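Local coordinates for protein Alpha/beta hydrolase (Xanthomonas campestris pv. campestris, PDB 2QJW) that is of unknown function but probably acts as a hydrolase of the alpha/beta superfamily, on a substrate not yet identified, at residues A114-A118 / W141-R145; V104-K108 / I133-V138. All coordinates share one frame; numbering follows the deposited sequence.

Interactions 1 and 2 illustrate how a long crossover loop is held at two places along one helix. The loop leaves strand 99-103 and leads to strand 122-127; its residues 104-108 meet the start of helix 135-145, and its residues 114-118 meet the far end. The two contact centres are about 10 Å apart. Between them the loop doubles back on itself, with a probable hydrogen bond from Leu115 N to Thr107 O (3.0 Å), while Thr107 CG2 packs on Trp141 CB at 4.0 Å. Interaction 2 is the one beside the presumed active site: Val104 and Ile133 touch His156, a likely member, with Asp130, of a Ser-His-Asp triad.

Interaction 1 of 2, residues A114-A118 / W141-R145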
loop_
_atom_site.group_PDB
_atom_site.type_symbol
_atom_site.label_atom_id
_atom_site.label_comp_id
_atom_site.label_asym_id
_atom_site.label_seq_id
_atom_site.Cartn_x
_atom_site.Cartn_y
_atom_site.Cartn_z
ATOM N N ALA A 114 2.905 14.588 -20.077
ATOM C CA ALA A 114 2.233 13.707 -19.141
ATOM C C ALA A 114 3.283 13.037 -18.258
ATOM O O ALA A 114 4.477 12.929 -18.592
ATOM C CB ALA A 114 1.456 12.666 -19.889
ATOM N N LEU A 115 2.817 12.648 -17.087
ATOM C CA LEU A 115 3.677 11.977 -16.132
ATOM C C LEU A 115 4.298 10.763 -16.750
ATOM O O LEU A 115 3.624 9.968 -17.361
ATOM C CB LEU A 115 2.856 11.523 -14.948
ATOM C CG LEU A 115 3.577 10.915 -13.714
ATOM C CD1 LEU A 115 4.449 11.946 -12.947
ATOM C CD2 LEU A 115 2.579 10.235 -12.836
ATOM N N ASP A 116 5.623 10.615 -16.559
ATOM C CA ASP A 116 6.374 9.430 -16.976
ATOM C C ASP A 116 7.535 9.297 -16.015
ATOM O O ASP A 116 7.863 10.221 -15.310
ATOM C CB ASP A 116 6.813 9.543 -18.435
ATOM C CG ASP A 116 7.225 8.232 -19.052
ATOM O OD1 ASP A 116 6.913 7.177 -18.533
ATOM O OD2 ASP A 116 7.791 8.306 -20.158
ATOM N N ALA A 117 8.183 8.142 -16.057
ATOM C CA ALA A 117 9.237 7.806 -15.140
ATOM C C ALA A 117 10.148 6.728 -15.735
ATOM O O ALA A 117 9.731 5.941 -16.569
ATOM C CB ALA A 117 8.645 7.328 -13.809
ATOM N N ALA A 118 11.368 6.672 -15.217
ATOM C CA ALA A 118 12.307 5.617 -15.562
ATOM C C ALA A 118 11.747 4.289 -15.095
ATOM O O ALA A 118 10.959 4.202 -14.136
ATOM C CB ALA A 118 13.607 5.888 -14.845
ATOM N N TRP A 141 -2.091 4.778 -14.333
ATOM C CA TRP A 141 -0.687 5.041 -14.577
ATOM C C TRP A 141 0.149 3.999 -13.886
ATOM O O TRP A 141 1.092 3.418 -14.480
ATOM C CB TRP A 141 -0.348 6.435 -14.023
ATOM C CG TRP A 141 0.995 6.985 -14.387
ATOM C CD1 TRP A 141 1.317 7.661 -15.510
ATOM C CD2 TRP A 141 2.232 6.742 -13.703
ATOM N NE1 TRP A 141 2.664 7.912 -15.545
ATOM C CE2 TRP A 141 3.238 7.377 -14.421
ATOM C CE3 TRP A 141 2.582 6.096 -12.505
ATOM C CZ2 TRP A 141 4.589 7.347 -14.010
ATOM C CZ3 TRP A 141 3.903 6.080 -12.100
ATOM C CH2 TRP A 141 4.880 6.709 -12.826
ATOM N N ALA A 142 -0.180 3.698 -12.620
ATOM C CA ALA A 142 0.541 2.688 -11.894
ATOM C C ALA A 142 0.358 1.283 -12.467
ATOM O O ALA A 142 1.299 0.475 -12.543
ATOM C CB ALA A 142 0.114 2.709 -10.410
ATOM N N GLN A 143 -0.872 0.952 -12.853
ATOM C CA GLN A 143 -1.189 -0.384 -13.414
ATOM C C GLN A 143 -0.347 -0.671 -14.679
ATOM O O GLN A 143 0.147 -1.792 -14.886
ATOM C CB GLN A 143 -2.677 -0.521 -13.691
ATOM C CG GLN A 143 -3.097 -1.923 -14.139
ATOM C CD GLN A 143 -4.555 -2.220 -13.858
ATOM O OE1 GLN A 143 -5.380 -1.329 -13.751
ATOM N NE2 GLN A 143 -4.869 -3.501 -13.719
ATOM N N ALA A 144 -0.159 0.359 -15.497
ATOM C CA ALA A 144 0.590 0.201 -16.770
ATOM C C ALA A 144 2.028 -0.192 -16.521
ATOM O O ALA A 144 2.674 -0.830 -17.347
ATOM C CB ALA A 144 0.512 1.510 -17.590
ATOM N N ARG A 145 2.555 0.217 -15.371
ATOM C CA ARG A 145 3.944 0.039 -14.998
ATOM C C ARG A 145 4.129 -0.963 -13.834
ATOM O O ARG A 145 5.245 -1.263 -13.387
ATOM C CB ARG A 145 4.483 1.412 -14.513
ATOM C CG ARG A 145 4.550 2.443 -15.642
ATOM C CD ARG A 145 4.758 3.852 -15.117
ATOM N NE ARG A 145 4.817 4.806 -16.222
ATOM C CZ ARG A 145 3.781 5.202 -16.957
ATOM N NH1 ARG A 145 2.531 4.806 -16.690
ATOM N NH2 ARG A 145 4.015 6.024 -17.987
HETATM O O HOH W 1 7.352 4.375 -16.545
#
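Leu115 and Trp141 bring a loop of the alpha/beta hydrolase fold, the one joining strands 99-103 and 122-127, against the C-terminal part of helix 135-145. The apolar part is a CH-pi contact: Leu115 CD2 sits over the five-membered ring of Trp141, 3.5 Å from its centroid and close to the normal. Leu115 holds CG opposite its backbone nitrogen (chi1 -173°), which brings CD2 over the indole. At the rim of the same ring system, near its plane, Ala117 CB meets Trp141 CH2 at 3.9 Å.

Of the polar bonds, one uses the ring edge: Trp141 NE1 donates to Leu115 O at 2.9 Å. The oxygen lies close to the indole plane, whereas the N-H comes from above the carbonyl plane. The guanidinium of Arg145 lies against the indole face opposite Leu115, so the ring is sandwiched. Arg145 NH1 bonds back to Trp141 O (3.0 Å), which helps to fix the rotation of the group.

The charged part is a salt bridge in which Arg145 NH2 points almost straight at Asp116 OD1 (3.2 Å, 174°), the carboxylate and guanidinium planes being 79° apart. A water completes the link, donating to Ala117 O at 2.8 Å and weakly accepting from Arg145 NE.

Interaction 2 of 2, residues V104-K108 / I133-V138; sequences VPPTK and IPAADV
Ile133 drives its CD1 methyl into the bend formed by Val104, Pro105 and Pro106, and this is the tightly packed half of the contact. The Ile133 CD1 methyl lies 3.2 Å from Val104 O and also rests on the ring of the second proline, with Pro106 CB 4.0 Å from Ile133 CD1. The first torsion of Ile133 (chi1 -51°) sets CG1 anti to the carbonyl carbon and CG2 anti to the backbone N, and both branches come to 4.0 Å from Pro106 CA, Ile133 CG1 and CG2 alike. Val138 CG2 joins Ile133 CG2 beside Pro105 O, each 3.5 Å from it; this buried oxygen has no polar partner in the model.

Toward solvent the packing gives way to water. No direct hydrogen bond joins the two segments. Thr107 turns CG2 to the helix backbone, 3.6 Å from Asp137 O, while its hydroxyl is linked to Asp137 OD2 through a water that donates to the carboxylate. A second water accepts from Lys108 NZ and donates to Asp137 OD1. The extended lysine crosses the aspartate at about a right angle, and with Lys108 NZ 4.1 Å from Asp137 OD2 the opposite charges are near each other without forming a salt bridge.

Pro134 occupies the N-cap position of helix 135-145, and Ile133 just before it is fixed through both backbone polar atoms, its N to Asp130 and its O to His126. The loop also packs on strand 122-127, where Pro105 lies on Ile124 and His126, and on helix 83-92, where Pro105 meets Ser85 and Pro106 meets Tyr86.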
loop_
_atom_site.group_PDB
_atom_site.type_symbol
_atom_site.label_atom_id
_atom_site.label_comp_id
_atom_site.label_asym_id
_atom_site.label_seq_id
_atom_site.Cartn_x
_atom_site.Cartn_y
_atom_site.Cartn_z
ATOM N N VAL A 104 0.809 11.449 -4.120
ATOM C CA VAL A 104 -0.254 12.154 -4.917
ATOM C C VAL A 104 0.318 12.750 -6.216
ATOM O O VAL A 104 0.247 13.949 -6.444
ATOM C CB VAL A 104 -1.080 13.175 -4.052
ATOM C CG1 VAL A 104 -1.959 12.386 -3.072
ATOM C CG2 VAL A 104 -0.220 14.144 -3.319
ATOM N N PRO A 105 0.878 11.900 -7.096
ATOM C CA PRO A 105 1.444 12.394 -8.354
ATOM C C PRO A 105 0.377 12.812 -9.364
ATOM O O PRO A 105 -0.523 12.043 -9.598
ATOM C CB PRO A 105 2.227 11.167 -8.869
ATOM C CG PRO A 105 1.512 10.029 -8.397
ATOM C CD PRO A 105 0.997 10.429 -7.014
ATOM N N PRO A 106 0.510 13.997 -9.946
ATOM C CA PRO A 106 -0.431 14.313 -11.027
ATOM C C PRO A 106 -0.017 13.586 -12.298
ATOM O O PRO A 106 1.171 13.496 -12.623
ATOM C CB PRO A 106 -0.266 15.804 -11.210
ATOM C CG PRO A 106 1.074 16.094 -10.778
ATOM C CD PRO A 106 1.475 15.069 -9.697
ATOM N N THR A 107 -0.973 13.071 -13.050
ATOM C CA THR A 107 -0.684 12.364 -14.274
ATOM C C THR A 107 -0.710 13.334 -15.470
ATOM O O THR A 107 -0.133 13.010 -16.472
ATOM C CB THR A 107 -1.621 11.188 -14.512
ATOM O OG1 THR A 107 -2.965 11.699 -14.689
ATOM C CG2 THR A 107 -1.587 10.217 -13.317
ATOM N N LYS A 108 -1.377 14.482 -15.335
ATOM C CA LYS A 108 -1.504 15.460 -16.404
ATOM C C LYS A 108 -0.929 16.784 -15.925
ATOM O O LYS A 108 -1.054 17.116 -14.743
ATOM C CB LYS A 108 -2.979 15.646 -16.710
ATOM C CG LYS A 108 -3.774 14.374 -17.051
ATOM C CD LYS A 108 -5.293 14.660 -17.103
ATOM C CE LYS A 108 -6.107 13.366 -17.166
ATOM N NZ LYS A 108 -7.498 13.604 -17.635
ATOM N N ILE A 133 -6.549 15.108 -8.486
ATOM C CA ILE A 133 -5.985 14.063 -9.285
ATOM C C ILE A 133 -6.855 12.857 -9.008
ATOM O O ILE A 133 -6.645 12.168 -8.039
ATOM C CB ILE A 133 -4.511 13.766 -8.859
ATOM C CG1 ILE A 133 -3.692 15.054 -8.822
ATOM C CG2 ILE A 133 -3.927 12.683 -9.801
ATOM C CD1 ILE A 133 -2.400 14.960 -7.959
ATOM N N PRO A 134 -7.815 12.585 -9.891
ATOM C CA PRO A 134 -8.695 11.416 -9.652
ATOM C C PRO A 134 -7.903 10.149 -9.395
ATOM O O PRO A 134 -6.971 9.816 -10.162
ATOM C CB PRO A 134 -9.502 11.337 -10.958
ATOM C CG PRO A 134 -9.569 12.750 -11.458
ATOM C CD PRO A 134 -8.190 13.295 -11.134
ATOM N N ALA A 135 -8.313 9.398 -8.388
ATOM C CA ALA A 135 -7.604 8.154 -8.055
ATOM C C ALA A 135 -7.491 7.244 -9.275
ATOM O O ALA A 135 -6.480 6.560 -9.482
ATOM C CB ALA A 135 -8.312 7.413 -6.930
ATOM N N ALA A 136 -8.518 7.147 -10.122
ATOM C CA ALA A 136 -8.503 6.294 -11.285
ATOM C C ALA A 136 -7.350 6.613 -12.223
ATOM O O ALA A 136 -6.773 5.709 -12.833
ATOM C CB ALA A 136 -9.850 6.368 -12.058
ATOM N N ASP A 137 -6.964 7.874 -12.281
ATOM C CA ASP A 137 -5.901 8.316 -13.180
ATOM C C ASP A 137 -4.568 7.746 -12.695
ATOM O O ASP A 137 -3.755 7.290 -13.510
ATOM C CB ASP A 137 -5.844 9.844 -13.286
ATOM C CG ASP A 137 -7.034 10.446 -14.060
ATOM O OD1 ASP A 137 -7.844 9.683 -14.619
ATOM O OD2 ASP A 137 -7.051 11.671 -14.097
ATOM N N VAL A 138 -4.338 7.799 -11.374
ATOM C CA VAL A 138 -3.090 7.243 -10.784
ATOM C C VAL A 138 -3.104 5.733 -10.777
ATOM O O VAL A 138 -2.102 5.076 -11.108
ATOM C CB VAL A 138 -2.912 7.810 -9.382
ATOM C CG1 VAL A 138 -1.708 7.147 -8.641
ATOM C CG2 VAL A 138 -2.701 9.317 -9.444
HETATM O O HOH W 2 -4.948 13.091 -13.251
HETATM O O HOH W 3 -8.355 10.682 -17.405
#